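Local coordinates for protein 5,10-methylenetetrahydrofolate dehydrogenase (Bombyx mori, PDB 5ZF1) that probably catalyses the NADP+-dependent oxidation of 5,10-methylenetetrahydrofolate to 5,10-methenyltetrahydrofolate in one-carbon metabolism of the silkworm, at residues 31-36 with 288-293. Numbering follows the deposited sequence.
Sequences RAPTIR and NTFQAA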
ATOM      1  N   ARG B  31     -15.509  20.308 -22.130  1.00 33.18           N
ATOM      2  CA  ARG B  31     -16.791  20.172 -21.456  1.00 28.41           C
ATOM      3  C   ARG B  31     -16.573  20.132 -19.953  1.00 34.87           C
ATOM      4  O   ARG B  31     -15.571  19.594 -19.475  1.00 31.29           O
ATOM      5  CB  ARG B  31     -17.502  18.891 -21.894  1.00 30.64           C
ATOM      6  CG  ARG B  31     -17.861  18.848 -23.368  1.00 34.76           C
ATOM      7  CD  ARG B  31     -19.193  19.523 -23.573  1.00 33.92           C
ATOM      8  NE  ARG B  31     -19.645  19.488 -24.962  1.00 35.67           N
ATOM      9  CZ  ARG B  31     -20.789  20.033 -25.365  1.00 32.31           C
ATOM     10  NH1 ARG B  31     -21.567  20.639 -24.485  1.00 27.23           N
ATOM     11  NH2 ARG B  31     -21.152  19.981 -26.637  1.00 38.11           N
ATOM     12  N   ALA B  32     -17.521  20.687 -19.211  1.00 32.53           N
ATOM     13  CA  ALA B  32     -17.419  20.663 -17.760  1.00 30.59           C
ATOM     14  C   ALA B  32     -17.399  19.216 -17.264  1.00 25.28           C
ATOM     15  O   ALA B  32     -18.067  18.353 -17.839  1.00 26.09           O
ATOM     16  CB  ALA B  32     -18.587  21.418 -17.122  1.00 33.45           C
ATOM     17  N   PRO B  33     -16.661  18.930 -16.193  1.00 24.15           N
ATOM     18  CA  PRO B  33     -16.609  17.557 -15.673  1.00 23.60           C
ATOM     19  C   PRO B  33     -17.983  17.064 -15.263  1.00 25.37           C
ATOM     20  O   PRO B  33     -18.792  17.817 -14.718  1.00 26.54           O
ATOM     21  CB  PRO B  33     -15.679  17.676 -14.455  1.00 22.68           C
ATOM     22  CG  PRO B  33     -14.919  18.920 -14.640  1.00 23.55           C
ATOM     23  CD  PRO B  33     -15.837  19.861 -15.412  1.00 22.62           C
ATOM     24  N   THR B  34     -18.232  15.773 -15.495  1.00 23.30           N
ATOM     25  CA  THR B  34     -19.507  15.143 -15.177  1.00 23.68           C
ATOM     26  C   THR B  34     -19.289  13.972 -14.233  1.00 28.77           C
ATOM     27  O   THR B  34     -18.333  13.210 -14.398  1.00 25.84           O
ATOM     28  CB  THR B  34     -20.201  14.645 -16.440  1.00 28.99           C
ATOM     29  OG1 THR B  34     -19.360  13.685 -17.090  1.00 28.60           O
ATOM     30  CG2 THR B  34     -20.473  15.814 -17.398  1.00 27.45           C
ATOM     31  N   ILE B  35     -20.187  13.832 -13.258  1.00 24.76           N
ATOM     32  CA  ILE B  35     -20.161  12.735 -12.297  1.00 22.75           C
ATOM     33  C   ILE B  35     -21.540  12.089 -12.225  1.00 28.96           C
ATOM     34  O   ILE B  35     -22.572  12.771 -12.273  1.00 26.03           O
ATOM     35  CB  ILE B  35     -19.688  13.203 -10.902  1.00 26.03           C
ATOM     36  CG1 ILE B  35     -19.659  12.026  -9.924  1.00 31.98           C
ATOM     37  CG2 ILE B  35     -20.550  14.317 -10.350  1.00 29.74           C
ATOM     38  CD1 ILE B  35     -19.108  12.381  -8.570  1.00 36.05           C
ATOM     39  N   ARG B  36     -21.552  10.765 -12.122  1.00 25.21           N
ATOM     40  CA  ARG B  36     -22.766   9.989 -11.905  1.00 26.92           C
ATOM     41  C   ARG B  36     -22.612   9.257 -10.585  1.00 32.76           C
ATOM     42  O   ARG B  36     -21.627   8.539 -10.384  1.00 30.60           O
ATOM     43  CB  ARG B  36     -23.000   9.001 -13.044  1.00 30.67           C
ATOM     44  CG  ARG B  36     -23.054   9.653 -14.415  1.00 32.45           C
ATOM     45  CD  ARG B  36     -24.334  10.478 -14.589  1.00 38.96           C
ATOM     46  NE  ARG B  36     -24.377  11.134 -15.896  1.00 37.59           N
ATOM     47  CZ  ARG B  36     -24.097  12.416 -16.106  1.00 38.43           C
ATOM     48  NH1 ARG B  36     -23.765  13.210 -15.094  1.00 34.45           N
ATOM     49  NH2 ARG B  36     -24.160  12.908 -17.335  1.00 39.68           N
ATOM     50  N   ASN B 288     -11.171  15.235  -7.441  1.00 21.58           N
ATOM     51  CA  ASN B 288     -10.908  14.009  -8.183  1.00 24.10           C
ATOM     52  C   ASN B 288     -11.693  13.957  -9.487  1.00 23.09           C
ATOM     53  O   ASN B 288     -11.188  13.442 -10.489  1.00 23.67           O
ATOM     54  CB  ASN B 288     -11.258  12.786  -7.331  1.00 20.32           C
ATOM     55  CG  ASN B 288     -10.239  12.510  -6.254  1.00 21.10           C
ATOM     56  OD1 ASN B 288      -9.234  13.206  -6.152  1.00 19.69           O
ATOM     57  ND2 ASN B 288     -10.473  11.451  -5.468  1.00 22.26           N
ATOM     58  N   THR B 289     -12.916  14.495  -9.500  1.00 23.39           N
ATOM     59  CA  THR B 289     -13.705  14.499 -10.730  1.00 22.01           C
ATOM     60  C   THR B 289     -13.075  15.414 -11.778  1.00 22.29           C
ATOM     61  O   THR B 289     -12.967  15.043 -12.954  1.00 22.27           O
ATOM     62  CB  THR B 289     -15.149  14.925 -10.419  1.00 22.62           C
ATOM     63  OG1 THR B 289     -15.723  14.031  -9.458  1.00 23.31           O
ATOM     64  CG2 THR B 289     -16.020  14.895 -11.678  1.00 24.95           C
ATOM     65  N   PHE B 290     -12.627  16.591 -11.345  1.00 22.32           N
ATOM     66  CA  PHE B 290     -11.898  17.514 -12.207  1.00 23.55           C
ATOM     67  C   PHE B 290     -10.587  16.897 -12.686  1.00 29.73           C
ATOM     68  O   PHE B 290     -10.243  16.999 -13.870  1.00 27.21           O
ATOM     69  CB  PHE B 290     -11.657  18.819 -11.450  1.00 23.81           C
ATOM     70  CG  PHE B 290     -10.954  19.884 -12.257  1.00 22.08           C
ATOM     71  CD1 PHE B 290     -11.141  19.981 -13.632  1.00 24.76           C
ATOM     72  CD2 PHE B 290     -10.107  20.792 -11.631  1.00 26.82           C
ATOM     73  CE1 PHE B 290     -10.490  20.952 -14.356  1.00 24.62           C
ATOM     74  CE2 PHE B 290      -9.462  21.767 -12.356  1.00 26.81           C
ATOM     75  CZ  PHE B 290      -9.656  21.852 -13.717  1.00 32.15           C
ATOM     76  N   GLN B 291      -9.842  16.248 -11.781  1.00 25.87           N
ATOM     77  CA  GLN B 291      -8.614  15.566 -12.187  1.00 23.45           C
ATOM     78  C   GLN B 291      -8.890  14.507 -13.247  1.00 21.79           C
ATOM     79  O   GLN B 291      -8.146  14.395 -14.227  1.00 27.33           O
ATOM     80  CB  GLN B 291      -7.944  14.932 -10.964  1.00 25.90           C
ATOM     81  CG  GLN B 291      -6.629  14.220 -11.237  1.00 27.23           C
ATOM     82  CD  GLN B 291      -6.291  13.226 -10.124  1.00 31.92           C
ATOM     83  OE1 GLN B 291      -6.604  13.466  -8.964  1.00 35.39           O
ATOM     84  NE2 GLN B 291      -5.627  12.134 -10.473  1.00 34.03           N
ATOM     85  N   ALA B 292      -9.937  13.703 -13.058  1.00 22.25           N
ATOM     86  CA  ALA B 292     -10.246  12.660 -14.031  1.00 22.90           C
ATOM     87  C   ALA B 292     -10.632  13.262 -15.378  1.00 28.98           C
ATOM     88  O   ALA B 292     -10.171  12.799 -16.429  1.00 27.59           O
ATOM     89  CB  ALA B 292     -11.358  11.756 -13.508  1.00 22.87           C
ATOM     90  N   ALA B 293     -11.473  14.297 -15.366  1.00 25.52           N
ATOM     91  CA  ALA B 293     -11.886  14.916 -16.624  1.00 26.50           C
ATOM     92  C   ALA B 293     -10.691  15.458 -17.390  1.00 28.91           C
ATOM     93  O   ALA B 293     -10.644  15.366 -18.622  1.00 29.12           O
ATOM     94  CB  ALA B 293     -12.907  16.029 -16.362  1.00 25.18           C
TER
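T34 OG1 is held by two backbone groups outside the contact, D92 N and S90 O, while T34 O only touches the methyl of T289, 3.9 Å from T289 CG2. The hydroxyl thus ties the start of the strand to S90 and D92, and the CB of T34 points away from the helix. No hydrogen bond joins 31-36 to 288-293, so the evidence for their association is van der Waals contact. P33 and T289 carry it in nearly equal measure. P33 CB sits 3.7 Å from A293 CB and 3.9 Å from T289 CG2, which places one edge of the pyrrolidine ring against two residues a helical turn apart, linked by the bond from A293 N to T289 O (2.9 Å). P33 CG also reaches F290 CD1 at 4.1 Å, meeting the aromatic ring obliquely.

Strand 34-40 is the middle strand of the parallel three-stranded sheet in the catalytic domain. Helix 277-298, at the C-terminal end of the chain, belongs by sequence family to the NAD(P)-binding part, yet here it returns to pack on the N-terminal domain beside helix 7-26. From that helix, I22 touches both P33 and F290, and W25 meets the F290 ring edge-to-face.

T289 OG1 stands beside the backbone N (chi1 -58°), which leaves the methyl CG2 anti to that N and facing P33 and the T34 carbonyl; OG1 hydrogen-bonds to L285 O one turn earlier. I35 crosses T289 at about a right angle, and I35 CD1, ending a fully extended chain (chi2 176°), makes a van der Waals contact with T289 OG1 (3.9 Å).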